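Local atomic coordinates of protein argonaute (Methanocaldococcus jannaschii, PDB entry 5G5S), a protein that cuts single-stranded target DNA using short single-stranded DNA guides, and may help defend the archaeon against invading genetic elements. Residues 300-305 against 616-621; 430-435 against 446-451; 501-506 against 565-570. One frame throughout, in Å; residues are numbered along the deposited sequence.

How the interactions relate
None of the three contacts touches another. Interactions 1 and 3 belong to the same mixed beta sheet, with centres about 28 Å and nearest atoms about 14 Å apart. Interaction 3 joins two core strands of the PIWI domain and carries Asp506, an active-site residue by similarity. The side chain of its Leu570 lies about 8 Å from that of Asp572, a manganese ligand by similarity. In interaction 1, strand 302-308 meets strand 614-618, and the side chain of Lys302 lies about 13 Å from a bound magnesium ion. Interaction 2 lies in the Mid domain, beside residues that bind the 5'-phosphorylated guide end. Its centre is about 33 Å from interaction 3's and 45 Å from interaction 1's.

Interaction 1. Residues 300-305 against 616-621; sequences TPKELE and SVFGND
The ring of Phe618 meets Leu304 at its edge, where Leu304 CD1 lies near the ring plane, 4.0 Å from Phe618 CD1. Lys302 comes to the same ring obliquely, with its CG 3.7 Å from Phe618 CE1. Outside the two segments, His147 stacks on Phe618 and Tyr152 meets it edge-to-face. Leu304 also packs against the hydroxyl of Ser616: its CD2 lies 3.3 Å from Ser616 OG. The polar link is one hydrogen bond, from Ser616 OG to the backbone Glu305 O at 2.6 Å. The hydroxyl reaches it because OG stands anti to the backbone N (chi1 -166°). It approaches at a C=O...O angle of 147° and is tilted 31° from the carbonyl plane. The Lys302 chain bends at chi2 and chi4, and its NZ donates to the carbonyl Glu303 O at 2.8 Å. Lys302 CG thus packs on the ring, while NZ is taken up by Glu303 O. Strands 302-305 and 616-618 run roughly antiparallel. Phe618 to Asp621 form a type I' turn leading into strand 621-625. The contact therefore combines a mainly apolar patch around an aromatic ring with one buried serine hydroxyl, which ties the strands together through a side chain to backbone bond.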
ATOM      1  N   THR A 300      19.341   6.733 -24.988  1.00 88.71           N
ATOM      2  CA  THR A 300      17.957   7.137 -25.264  1.00 87.46           C
ATOM      3  C   THR A 300      16.931   6.339 -24.418  1.00 88.36           C
ATOM      4  O   THR A 300      16.965   5.105 -24.452  1.00 87.44           O
ATOM      5  CB  THR A 300      17.654   7.012 -26.778  1.00 97.91           C
ATOM      6  OG1 THR A 300      18.855   7.147 -27.550  1.00101.59           O
ATOM      7  CG2 THR A 300      16.612   8.015 -27.252  1.00 95.34           C
ATOM      8  N   PRO A 301      15.995   6.993 -23.684  1.00 82.65           N
ATOM      9  CA  PRO A 301      14.987   6.212 -22.942  1.00 80.02           C
ATOM     10  C   PRO A 301      13.943   5.619 -23.896  1.00 85.29           C
ATOM     11  O   PRO A 301      13.737   6.163 -24.979  1.00 87.55           O
ATOM     12  CB  PRO A 301      14.399   7.221 -21.948  1.00 80.09           C
ATOM     13  CG  PRO A 301      14.632   8.552 -22.562  1.00 85.44           C
ATOM     14  CD  PRO A 301      15.777   8.447 -23.534  1.00 83.87           C
ATOM     15  N   LYS A 302      13.346   4.474 -23.536  1.00 80.76           N
ATOM     16  CA  LYS A 302      12.356   3.815 -24.388  1.00 81.09           C
ATOM     17  C   LYS A 302      11.076   4.642 -24.539  1.00 84.41           C
ATOM     18  O   LYS A 302      10.496   5.096 -23.554  1.00 81.98           O
ATOM     19  CB  LYS A 302      12.048   2.377 -23.890  1.00 82.14           C
ATOM     20  CG  LYS A 302      11.037   1.550 -24.724  1.00 89.82           C
ATOM     21  CD  LYS A 302      11.509   1.244 -26.154  1.00101.55           C
ATOM     22  CE  LYS A 302      10.635   0.243 -26.880  1.00105.91           C
ATOM     23  NZ  LYS A 302       9.437   0.872 -27.495  1.00112.66           N
ATOM     24  N   GLU A 303      10.652   4.839 -25.786  1.00 82.23           N
ATOM     25  CA  GLU A 303       9.405   5.538 -26.058  1.00 81.08           C
ATOM     26  C   GLU A 303       8.322   4.471 -26.158  1.00 81.20           C
ATOM     27  O   GLU A 303       8.491   3.478 -26.869  1.00 81.80           O
ATOM     28  CB  GLU A 303       9.503   6.381 -27.329  1.00 85.52           C
ATOM     29  CG  GLU A 303       8.780   7.707 -27.201  1.00 94.93           C
ATOM     30  CD  GLU A 303       9.083   8.714 -28.294  1.00119.07           C
ATOM     31  OE1 GLU A 303       8.980   8.360 -29.493  1.00111.51           O
ATOM     32  OE2 GLU A 303       9.409   9.871 -27.944  1.00112.15           O
ATOM     33  N   LEU A 304       7.236   4.662 -25.416  1.00 73.99           N
ATOM     34  CA  LEU A 304       6.147   3.706 -25.337  1.00 72.74           C
ATOM     35  C   LEU A 304       4.789   4.338 -25.620  1.00 76.63           C
ATOM     36  O   LEU A 304       4.541   5.463 -25.184  1.00 76.04           O
ATOM     37  CB  LEU A 304       6.163   3.107 -23.912  1.00 70.03           C
ATOM     38  CG  LEU A 304       5.470   1.782 -23.681  1.00 73.01           C
ATOM     39  CD1 LEU A 304       6.033   0.692 -24.595  1.00 75.54           C
ATOM     40  CD2 LEU A 304       5.590   1.378 -22.221  1.00 70.60           C
ATOM     41  N   GLU A 305       3.898   3.586 -26.303  1.00 73.32           N
ATOM     42  CA  GLU A 305       2.528   3.996 -26.620  1.00 73.09           C
ATOM     43  C   GLU A 305       1.609   3.667 -25.429  1.00 74.71           C
ATOM     44  O   GLU A 305       1.617   2.539 -24.935  1.00 72.38           O
ATOM     45  CB  GLU A 305       2.029   3.304 -27.896  1.00 76.78           C
ATOM     46  CG  GLU A 305       2.637   3.845 -29.180  1.00 88.70           C
ATOM     47  CD  GLU A 305       2.154   3.154 -30.441  1.00116.89           C
ATOM     48  OE1 GLU A 305       2.261   1.907 -30.522  1.00119.92           O
ATOM     49  OE2 GLU A 305       1.693   3.864 -31.363  1.00117.42           O
ATOM     50  N   SER A 616      -0.010   1.316 -20.082  1.00 62.83           N
ATOM     51  CA  SER A 616       0.714   0.642 -21.162  1.00 62.82           C
ATOM     52  C   SER A 616       1.210  -0.738 -20.709  1.00 67.58           C
ATOM     53  O   SER A 616       0.997  -1.113 -19.554  1.00 65.75           O
ATOM     54  CB  SER A 616       1.853   1.509 -21.685  1.00 65.41           C
ATOM     55  OG  SER A 616       2.345   1.006 -22.913  1.00 70.92           O
ATOM     56  N   VAL A 617       1.784  -1.528 -21.641  1.00 65.40           N
ATOM     57  CA  VAL A 617       2.295  -2.875 -21.373  1.00 63.93           C
ATOM     58  C   VAL A 617       3.762  -2.938 -21.824  1.00 69.79           C
ATOM     59  O   VAL A 617       4.060  -2.674 -22.985  1.00 70.70           O
ATOM     60  CB  VAL A 617       1.422  -3.999 -22.017  1.00 67.34           C
ATOM     61  CG1 VAL A 617       2.067  -5.376 -21.857  1.00 67.37           C
ATOM     62  CG2 VAL A 617       0.004  -4.010 -21.447  1.00 65.83           C
ATOM     63  N   PHE A 618       4.675  -3.260 -20.900  1.00 65.51           N
ATOM     64  CA  PHE A 618       6.088  -3.374 -21.240  1.00 65.24           C
ATOM     65  C   PHE A 618       6.590  -4.767 -20.857  1.00 71.67           C
ATOM     66  O   PHE A 618       6.658  -5.095 -19.663  1.00 69.87           O
ATOM     67  CB  PHE A 618       6.913  -2.250 -20.593  1.00 64.90           C
ATOM     68  CG  PHE A 618       8.308  -2.114 -21.152  1.00 66.28           C
ATOM     69  CD1 PHE A 618       8.515  -1.639 -22.444  1.00 69.68           C
ATOM     70  CD2 PHE A 618       9.417  -2.434 -20.379  1.00 67.66           C
ATOM     71  CE1 PHE A 618       9.808  -1.500 -22.957  1.00 72.40           C
ATOM     72  CE2 PHE A 618      10.708  -2.311 -20.896  1.00 72.25           C
ATOM     73  CZ  PHE A 618      10.895  -1.848 -22.184  1.00 72.13           C
ATOM     74  N   GLY A 619       6.877  -5.575 -21.883  1.00 70.47           N
ATOM     75  CA  GLY A 619       7.329  -6.961 -21.762  1.00 70.73           C
ATOM     76  C   GLY A 619       6.507  -7.777 -20.783  1.00 73.38           C
ATOM     77  O   GLY A 619       7.045  -8.308 -19.801  1.00 74.07           O
ATOM     78  N   ASN A 620       5.188  -7.835 -21.022  1.00 67.42           N
ATOM     79  CA  ASN A 620       4.202  -8.514 -20.154  1.00 65.18           C
ATOM     80  C   ASN A 620       3.785  -7.775 -18.864  1.00 63.79           C
ATOM     81  O   ASN A 620       2.857  -8.223 -18.203  1.00 62.01           O
ATOM     82  CB  ASN A 620       4.516 -10.008 -19.923  1.00 64.58           C
ATOM     83  CG  ASN A 620       4.722 -10.786 -21.204  1.00 98.02           C
ATOM     84  OD1 ASN A 620       5.736 -11.476 -21.377  1.00 99.40           O
ATOM     85  ND2 ASN A 620       3.790 -10.663 -22.151  1.00 86.33           N
ATOM     86  N   ASP A 621       4.435  -6.648 -18.512  1.00 59.90           N
ATOM     87  CA  ASP A 621       4.039  -5.887 -17.312  1.00 58.45           C
ATOM     88  C   ASP A 621       3.152  -4.718 -17.682  1.00 62.27           C
ATOM     89  O   ASP A 621       3.460  -3.982 -18.609  1.00 63.35           O
ATOM     90  CB  ASP A 621       5.250  -5.336 -16.533  1.00 59.86           C
ATOM     91  CG  ASP A 621       6.193  -6.342 -15.907  1.00 68.77           C
ATOM     92  OD1 ASP A 621       5.738  -7.466 -15.576  1.00 71.87           O
ATOM     93  OD2 ASP A 621       7.371  -5.985 -15.684  1.00 69.44           O
TER

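Interaction 2. Residues 430-435 against 446-451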
ATOM      1  N   ALA A 430     -17.877  11.641  16.049  1.00 82.87           N
ATOM      2  CA  ALA A 430     -17.086  12.734  16.602  1.00 83.30           C
ATOM      3  C   ALA A 430     -16.386  13.490  15.488  1.00 82.08           C
ATOM      4  O   ALA A 430     -15.682  12.890  14.689  1.00 77.95           O
ATOM      5  CB  ALA A 430     -16.087  12.223  17.626  1.00 84.96           C
ATOM      6  N   LEU A 431     -16.624  14.800  15.406  1.00 79.50           N
ATOM      7  CA  LEU A 431     -15.979  15.649  14.411  1.00 77.57           C
ATOM      8  C   LEU A 431     -14.844  16.370  15.130  1.00 81.91           C
ATOM      9  O   LEU A 431     -15.085  17.135  16.065  1.00 83.01           O
ATOM     10  CB  LEU A 431     -16.987  16.629  13.783  1.00 78.78           C
ATOM     11  CG  LEU A 431     -16.465  17.578  12.701  1.00 82.42           C
ATOM     12  CD1 LEU A 431     -16.171  16.836  11.396  1.00 79.73           C
ATOM     13  CD2 LEU A 431     -17.448  18.714  12.459  1.00 85.79           C
ATOM     14  N   ILE A 432     -13.604  16.042  14.751  1.00 77.74           N
ATOM     15  CA  ILE A 432     -12.399  16.598  15.357  1.00 78.98           C
ATOM     16  C   ILE A 432     -11.879  17.771  14.510  1.00 84.62           C
ATOM     17  O   ILE A 432     -11.550  17.593  13.333  1.00 80.81           O
ATOM     18  CB  ILE A 432     -11.322  15.490  15.591  1.00 80.32           C
ATOM     19  CG1 ILE A 432     -11.839  14.360  16.504  1.00 79.98           C
ATOM     20  CG2 ILE A 432     -10.007  16.071  16.122  1.00 83.35           C
ATOM     21  CD1 ILE A 432     -11.183  12.972  16.200  1.00 73.51           C
ATOM     22  N   ILE A 433     -11.825  18.970  15.123  1.00 85.81           N
ATOM     23  CA  ILE A 433     -11.306  20.191  14.503  1.00 87.42           C
ATOM     24  C   ILE A 433      -9.914  20.433  15.111  1.00 90.63           C
ATOM     25  O   ILE A 433      -9.790  20.735  16.305  1.00 90.82           O
ATOM     26  CB  ILE A 433     -12.255  21.418  14.694  1.00 94.33           C
ATOM     27  CG1 ILE A 433     -13.775  21.065  14.571  1.00 94.72           C
ATOM     28  CG2 ILE A 433     -11.834  22.616  13.821  1.00 96.26           C
ATOM     29  CD1 ILE A 433     -14.290  20.627  13.194  1.00100.20           C
ATOM     30  N   GLY A 434      -8.887  20.245  14.291  1.00 86.04           N
ATOM     31  CA  GLY A 434      -7.501  20.399  14.710  1.00 87.73           C
ATOM     32  C   GLY A 434      -6.707  21.420  13.927  1.00 93.61           C
ATOM     33  O   GLY A 434      -7.265  22.162  13.115  1.00 93.56           O
ATOM     34  N   LYS A 435      -5.391  21.459  14.181  1.00 92.22           N
ATOM     35  CA  LYS A 435      -4.448  22.380  13.538  1.00 94.42           C
ATOM     36  C   LYS A 435      -3.145  21.688  13.110  1.00 98.41           C
ATOM     37  O   LYS A 435      -2.868  20.577  13.569  1.00 97.15           O
ATOM     38  CB  LYS A 435      -4.181  23.623  14.419  1.00101.19           C
ATOM     39  CG  LYS A 435      -3.637  23.333  15.815  1.00113.98           C
ATOM     40  CD  LYS A 435      -2.924  24.543  16.398  1.00128.15           C
ATOM     41  CE  LYS A 435      -1.423  24.441  16.246  1.00139.50           C
ATOM     42  NZ  LYS A 435      -0.726  25.572  16.903  1.00150.65           N
ATOM     43  N   ILE A 446      -4.298   9.124  17.222  1.00 76.85           N
ATOM     44  CA  ILE A 446      -4.378   8.473  18.540  1.00 79.62           C
ATOM     45  C   ILE A 446      -5.776   8.708  19.103  1.00 82.65           C
ATOM     46  O   ILE A 446      -6.391   7.768  19.603  1.00 82.51           O
ATOM     47  CB  ILE A 446      -3.235   8.930  19.512  1.00 86.86           C
ATOM     48  CG1 ILE A 446      -1.862   8.371  19.082  1.00 88.06           C
ATOM     49  CG2 ILE A 446      -3.521   8.612  20.991  1.00 90.87           C
ATOM     50  CD1 ILE A 446      -1.829   6.850  18.827  1.00100.62           C
ATOM     51  N   LEU A 447      -6.291   9.949  18.956  1.00 79.26           N
ATOM     52  CA  LEU A 447      -7.627  10.338  19.402  1.00 79.32           C
ATOM     53  C   LEU A 447      -8.713   9.524  18.702  1.00 79.62           C
ATOM     54  O   LEU A 447      -9.581   9.001  19.379  1.00 80.82           O
ATOM     55  CB  LEU A 447      -7.867  11.860  19.252  1.00 80.01           C
ATOM     56  CG  LEU A 447      -9.156  12.419  19.904  1.00 85.84           C
ATOM     57  CD1 LEU A 447      -9.108  12.308  21.416  1.00 89.63           C
ATOM     58  CD2 LEU A 447      -9.408  13.855  19.494  1.00 87.25           C
ATOM     59  N   LYS A 448      -8.635   9.366  17.372  1.00 73.58           N
ATOM     60  CA  LYS A 448      -9.610   8.590  16.590  1.00 70.19           C
ATOM     61  C   LYS A 448      -9.701   7.125  17.017  1.00 72.92           C
ATOM     62  O   LYS A 448     -10.805   6.592  17.185  1.00 72.70           O
ATOM     63  CB  LYS A 448      -9.303   8.672  15.100  1.00 68.10           C
ATOM     64  CG  LYS A 448      -9.543  10.047  14.507  1.00 72.27           C
ATOM     65  CD  LYS A 448      -9.724   9.977  12.990  1.00 75.36           C
ATOM     66  CE  LYS A 448      -8.465   9.672  12.223  1.00 73.98           C
ATOM     67  NZ  LYS A 448      -8.687   9.819  10.760  1.00 84.89           N
ATOM     68  N   LYS A 449      -8.533   6.489  17.164  1.00 68.57           N
ATOM     69  CA  LYS A 449      -8.359   5.097  17.552  1.00 69.22           C
ATOM     70  C   LYS A 449      -9.000   4.817  18.920  1.00 76.80           C
ATOM     71  O   LYS A 449      -9.854   3.937  19.018  1.00 75.89           O
ATOM     72  CB  LYS A 449      -6.864   4.741  17.525  1.00 70.92           C
ATOM     73  CG  LYS A 449      -6.533   3.298  17.855  1.00 72.56           C
ATOM     74  CD  LYS A 449      -5.047   3.052  17.715  1.00 83.35           C
ATOM     75  CE  LYS A 449      -4.240   3.355  18.955  1.00 92.09           C
ATOM     76  NZ  LYS A 449      -2.790   3.479  18.642  1.00 99.50           N
ATOM     77  N   GLN A 450      -8.606   5.589  19.945  1.00 78.37           N
ATOM     78  CA  GLN A 450      -9.101   5.505  21.327  1.00 83.19           C
ATOM     79  C   GLN A 450     -10.587   5.845  21.449  1.00 88.59           C
ATOM     80  O   GLN A 450     -11.254   5.347  22.356  1.00 91.74           O
ATOM     81  CB  GLN A 450      -8.265   6.387  22.271  1.00 87.66           C
ATOM     82  CG  GLN A 450      -6.856   5.853  22.530  1.00108.53           C
ATOM     83  CD  GLN A 450      -6.191   6.483  23.731  1.00132.36           C
ATOM     84  OE1 GLN A 450      -6.366   7.669  24.036  1.00129.23           O
ATOM     85  NE2 GLN A 450      -5.385   5.697  24.431  1.00127.55           N
ATOM     86  N   LEU A 451     -11.086   6.715  20.553  1.00 83.06           N
ATOM     87  CA  LEU A 451     -12.483   7.131  20.447  1.00 83.31           C
ATOM     88  C   LEU A 451     -13.300   5.933  19.958  1.00 86.38           C
ATOM     89  O   LEU A 451     -14.376   5.685  20.492  1.00 88.66           O
ATOM     90  CB  LEU A 451     -12.594   8.288  19.433  1.00 81.20           C
ATOM     91  CG  LEU A 451     -13.280   9.602  19.830  1.00 87.60           C
ATOM     92  CD1 LEU A 451     -13.061   9.965  21.276  1.00 91.43           C
ATOM     93  CD2 LEU A 451     -12.806  10.727  18.940  1.00 87.65           C
TER
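Strand 430-434 and helix 446-451 run nearly antiparallel, at 164°, with their axes 10.6 Å apart at closest approach. No hydrogen bond joins them, and the gap is filled by side chains. Ile432 makes most of the contact. Its CD1 reaches the helix between three residues, touching Leu447 CD2 at 3.8 Å, Lys448 CG at 3.8 Å and Leu451 CD2 at 3.9 Å. CG1 stands anti to the carbonyl carbon (chi1 -59°) and chi2 is extended (150°), which carries the methyl out toward the helix. Leu447 CD2 also lies 3.9 Å from Ile432 CG1, the two side chains crossing at an angle. One turn on, Leu451 CD2 covers Ala430 CB at 3.8 Å. Lys448 lends only its aliphatic part here. Its chain bends at chi3, and NZ donates to Asn460 OD1 of strand 456-462. Asn460 belongs to the region that binds the 5'-phosphorylated guide end, and the side chain of Gln459, a metal ligand, is about 4 Å from that of Lys448. Helix 442-452 is the crossover of a beta-alpha-beta unit between strands 428-434 and 456-462, and its packing on the parallel sheet is characteristic of the Rossmann-like Mid domain.

Interaction 3. Residues 501-506 against 565-570; sequences YIMGLD and KNILFL
Met503 packs tightly against Phe569 on the buried part of this parallel strand pair. Its SD lies 3.6 Å from Phe569 CE2 and 4.3 Å from the ring centroid, 44° off the ring normal, an oblique Met-aromatic contact. With chi2 and chi3 both extended, the Met503 side chain lies beside Phe569, pointing the same way, and sets its sulfur against the ring. Leu547 and Ile551 of helix 547-556 touch the same Phe569. On the other face, Ile502 CG2 meets Leu570 CD2 at 3.8 Å. The backbone bonds here are short and fairly straight. Met503 N donates to Leu568 O at 2.8 Å (170°), Leu570 N to Met503 O at 2.8 Å, and Leu505 N to Leu570 O at 2.8 Å.

Two bonds at the partly exposed start are looser. That from Tyr501 N to Asn566 O is weak, at 3.5 Å, though Tyr501 O accepts a good bond from Leu568 N. Ile567 CG1 lies at the tyrosine ring edge, 3.9 Å from Tyr501 CD2. Lys565 NZ gives the hydroxyl only a weak bond. Its stronger partner is Asp561 O, and Asn566 OD1 is held by Asn593.

Strand 501-506 is a central strand of the RNase H-like PIWI fold. Asp506, catalytic by similarity, ends it and comes close to Asp690. Regular backbone bonding and apolar packing thus bind the strand that leads to this carboxylate, while the two weak bonds hold less across the pair.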
ATOM      1  N   TYR A 501     -17.343 -11.088  -7.381  1.00 60.61           N
ATOM      2  CA  TYR A 501     -16.512 -10.477  -6.349  1.00 58.16           C
ATOM      3  C   TYR A 501     -15.165 -10.074  -6.875  1.00 58.46           C
ATOM      4  O   TYR A 501     -14.570 -10.770  -7.698  1.00 57.61           O
ATOM      5  CB  TYR A 501     -16.276 -11.434  -5.160  1.00 58.97           C
ATOM      6  CG  TYR A 501     -17.532 -11.917  -4.478  1.00 64.33           C
ATOM      7  CD1 TYR A 501     -18.479 -11.013  -3.989  1.00 68.61           C
ATOM      8  CD2 TYR A 501     -17.752 -13.277  -4.260  1.00 65.50           C
ATOM      9  CE1 TYR A 501     -19.642 -11.456  -3.355  1.00 72.90           C
ATOM     10  CE2 TYR A 501     -18.897 -13.728  -3.605  1.00 68.25           C
ATOM     11  CZ  TYR A 501     -19.844 -12.814  -3.163  1.00 82.29           C
ATOM     12  OH  TYR A 501     -20.980 -13.247  -2.522  1.00 92.09           O
ATOM     13  N   ILE A 502     -14.687  -8.940  -6.385  1.00 54.47           N
ATOM     14  CA  ILE A 502     -13.352  -8.412  -6.588  1.00 52.77           C
ATOM     15  C   ILE A 502     -12.850  -8.320  -5.157  1.00 55.66           C
ATOM     16  O   ILE A 502     -13.489  -7.670  -4.314  1.00 54.36           O
ATOM     17  CB  ILE A 502     -13.293  -7.087  -7.368  1.00 56.39           C
ATOM     18  CG1 ILE A 502     -13.698  -7.332  -8.847  1.00 57.23           C
ATOM     19  CG2 ILE A 502     -11.866  -6.474  -7.244  1.00 55.10           C
ATOM     20  CD1 ILE A 502     -14.140  -6.082  -9.619  1.00 65.15           C
ATOM     21  N   MET A 503     -11.794  -9.100  -4.856  1.00 51.09           N
ATOM     22  CA  MET A 503     -11.298  -9.213  -3.503  1.00 50.31           C
ATOM     23  C   MET A 503      -9.861  -8.718  -3.375  1.00 53.89           C
ATOM     24  O   MET A 503      -8.960  -9.233  -4.027  1.00 53.57           O
ATOM     25  CB  MET A 503     -11.468 -10.657  -3.003  1.00 52.33           C
ATOM     26  CG  MET A 503     -12.913 -11.081  -2.814  1.00 56.50           C
ATOM     27  SD  MET A 503     -13.019 -12.756  -2.143  1.00 62.33           S
ATOM     28  CE  MET A 503     -14.790 -12.984  -2.024  1.00 59.92           C
ATOM     29  N   GLY A 504      -9.691  -7.685  -2.566  1.00 50.32           N
ATOM     30  CA  GLY A 504      -8.400  -7.098  -2.256  1.00 50.68           C
ATOM     31  C   GLY A 504      -7.812  -7.849  -1.090  1.00 56.78           C
ATOM     32  O   GLY A 504      -8.474  -8.034  -0.074  1.00 55.56           O
ATOM     33  N   LEU A 505      -6.593  -8.328  -1.244  1.00 57.50           N
ATOM     34  CA  LEU A 505      -5.978  -9.137  -0.214  1.00 60.21           C
ATOM     35  C   LEU A 505      -4.625  -8.608   0.175  1.00 67.42           C
ATOM     36  O   LEU A 505      -3.843  -8.231  -0.683  1.00 68.32           O
ATOM     37  CB  LEU A 505      -5.896 -10.612  -0.719  1.00 60.63           C
ATOM     38  CG  LEU A 505      -5.215 -11.662   0.169  1.00 65.76           C
ATOM     39  CD1 LEU A 505      -5.936 -11.835   1.495  1.00 65.93           C
ATOM     40  CD2 LEU A 505      -5.132 -12.983  -0.543  1.00 69.10           C
ATOM     41  N   ASP A 506      -4.370  -8.561   1.485  1.00 66.92           N
ATOM     42  CA  ASP A 506      -3.108  -8.189   2.109  1.00 68.68           C
ATOM     43  C   ASP A 506      -2.864  -9.206   3.232  1.00 75.31           C
ATOM     44  O   ASP A 506      -3.776  -9.505   4.002  1.00 73.39           O
ATOM     45  CB  ASP A 506      -3.134  -6.755   2.649  1.00 71.37           C
ATOM     46  CG  ASP A 506      -1.762  -6.253   3.092  1.00 91.97           C
ATOM     47  OD1 ASP A 506      -1.272  -6.706   4.160  1.00 96.20           O
ATOM     48  OD2 ASP A 506      -1.181  -5.406   2.379  1.00 99.77           O
ATOM     49  N   LYS A 565     -19.160 -18.987  -8.912  1.00 62.55           N
ATOM     50  CA  LYS A 565     -18.829 -17.579  -8.941  1.00 60.85           C
ATOM     51  C   LYS A 565     -17.645 -17.292  -9.845  1.00 64.68           C
ATOM     52  O   LYS A 565     -16.872 -18.189 -10.176  1.00 63.28           O
ATOM     53  CB  LYS A 565     -18.493 -17.100  -7.509  1.00 61.65           C
ATOM     54  CG  LYS A 565     -19.631 -17.195  -6.477  1.00 66.06           C
ATOM     55  CD  LYS A 565     -20.786 -16.215  -6.722  1.00 74.00           C
ATOM     56  CE  LYS A 565     -21.954 -16.439  -5.792  1.00 82.68           C
ATOM     57  NZ  LYS A 565     -21.663 -15.966  -4.414  1.00 87.52           N
ATOM     58  N   ASN A 566     -17.514 -16.017 -10.242  1.00 61.43           N
ATOM     59  CA  ASN A 566     -16.395 -15.472 -10.997  1.00 59.29           C
ATOM     60  C   ASN A 566     -15.788 -14.453 -10.053  1.00 61.95           C
ATOM     61  O   ASN A 566     -16.419 -13.444  -9.754  1.00 61.87           O
ATOM     62  CB  ASN A 566     -16.836 -14.841 -12.330  1.00 57.11           C
ATOM     63  CG  ASN A 566     -15.660 -14.564 -13.233  1.00 66.93           C
ATOM     64  OD1 ASN A 566     -14.493 -14.646 -12.829  1.00 60.52           O
ATOM     65  ND2 ASN A 566     -15.925 -14.263 -14.480  1.00 65.34           N
ATOM     66  N   ILE A 567     -14.615 -14.790  -9.485  1.00 58.10           N
ATOM     67  CA  ILE A 567     -13.916 -14.012  -8.455  1.00 55.83           C
ATOM     68  C   ILE A 567     -12.544 -13.604  -8.927  1.00 58.97           C
ATOM     69  O   ILE A 567     -11.781 -14.436  -9.416  1.00 59.72           O
ATOM     70  CB  ILE A 567     -13.836 -14.804  -7.100  1.00 58.64           C
ATOM     71  CG1 ILE A 567     -15.242 -15.217  -6.598  1.00 60.65           C
ATOM     72  CG2 ILE A 567     -13.100 -14.022  -6.010  1.00 56.58           C
ATOM     73  CD1 ILE A 567     -15.238 -16.459  -5.769  1.00 67.78           C
ATOM     74  N   LEU A 568     -12.221 -12.317  -8.741  1.00 54.23           N
ATOM     75  CA  LEU A 568     -10.925 -11.754  -9.081  1.00 52.11           C
ATOM     76  C   LEU A 568     -10.234 -11.332  -7.784  1.00 53.75           C
ATOM     77  O   LEU A 568     -10.806 -10.555  -7.027  1.00 52.04           O
ATOM     78  CB  LEU A 568     -11.080 -10.554 -10.055  1.00 51.30           C
ATOM     79  CG  LEU A 568      -9.811  -9.715 -10.350  1.00 53.99           C
ATOM     80  CD1 LEU A 568      -8.784 -10.507 -11.134  1.00 53.67           C
ATOM     81  CD2 LEU A 568     -10.142  -8.403 -11.047  1.00 53.32           C
ATOM     82  N   PHE A 569      -9.026 -11.873  -7.519  1.00 50.87           N
ATOM     83  CA  PHE A 569      -8.213 -11.512  -6.351  1.00 50.44           C
ATOM     84  C   PHE A 569      -7.105 -10.545  -6.739  1.00 54.08           C
ATOM     85  O   PHE A 569      -6.414 -10.730  -7.743  1.00 52.92           O
ATOM     86  CB  PHE A 569      -7.598 -12.723  -5.643  1.00 52.38           C
ATOM     87  CG  PHE A 569      -8.579 -13.538  -4.837  1.00 53.70           C
ATOM     88  CD1 PHE A 569      -9.250 -14.615  -5.411  1.00 55.57           C
ATOM     89  CD2 PHE A 569      -8.785 -13.271  -3.487  1.00 54.23           C
ATOM     90  CE1 PHE A 569     -10.131 -15.385  -4.655  1.00 56.78           C
ATOM     91  CE2 PHE A 569      -9.674 -14.039  -2.736  1.00 56.29           C
ATOM     92  CZ  PHE A 569     -10.358 -15.075  -3.328  1.00 54.66           C
ATOM     93  N   LEU A 570      -6.941  -9.519  -5.920  1.00 51.01           N
ATOM     94  CA  LEU A 570      -5.938  -8.484  -6.087  1.00 51.65           C
ATOM     95  C   LEU A 570      -4.964  -8.610  -4.922  1.00 58.29           C
ATOM     96  O   LEU A 570      -5.373  -8.586  -3.750  1.00 56.51           O
ATOM     97  CB  LEU A 570      -6.642  -7.118  -6.045  1.00 52.12           C
ATOM     98  CG  LEU A 570      -7.177  -6.453  -7.321  1.00 56.41           C
ATOM     99  CD1 LEU A 570      -7.665  -7.419  -8.365  1.00 54.95           C
ATOM    100  CD2 LEU A 570      -8.213  -5.418  -6.991  1.00 62.10           C
TER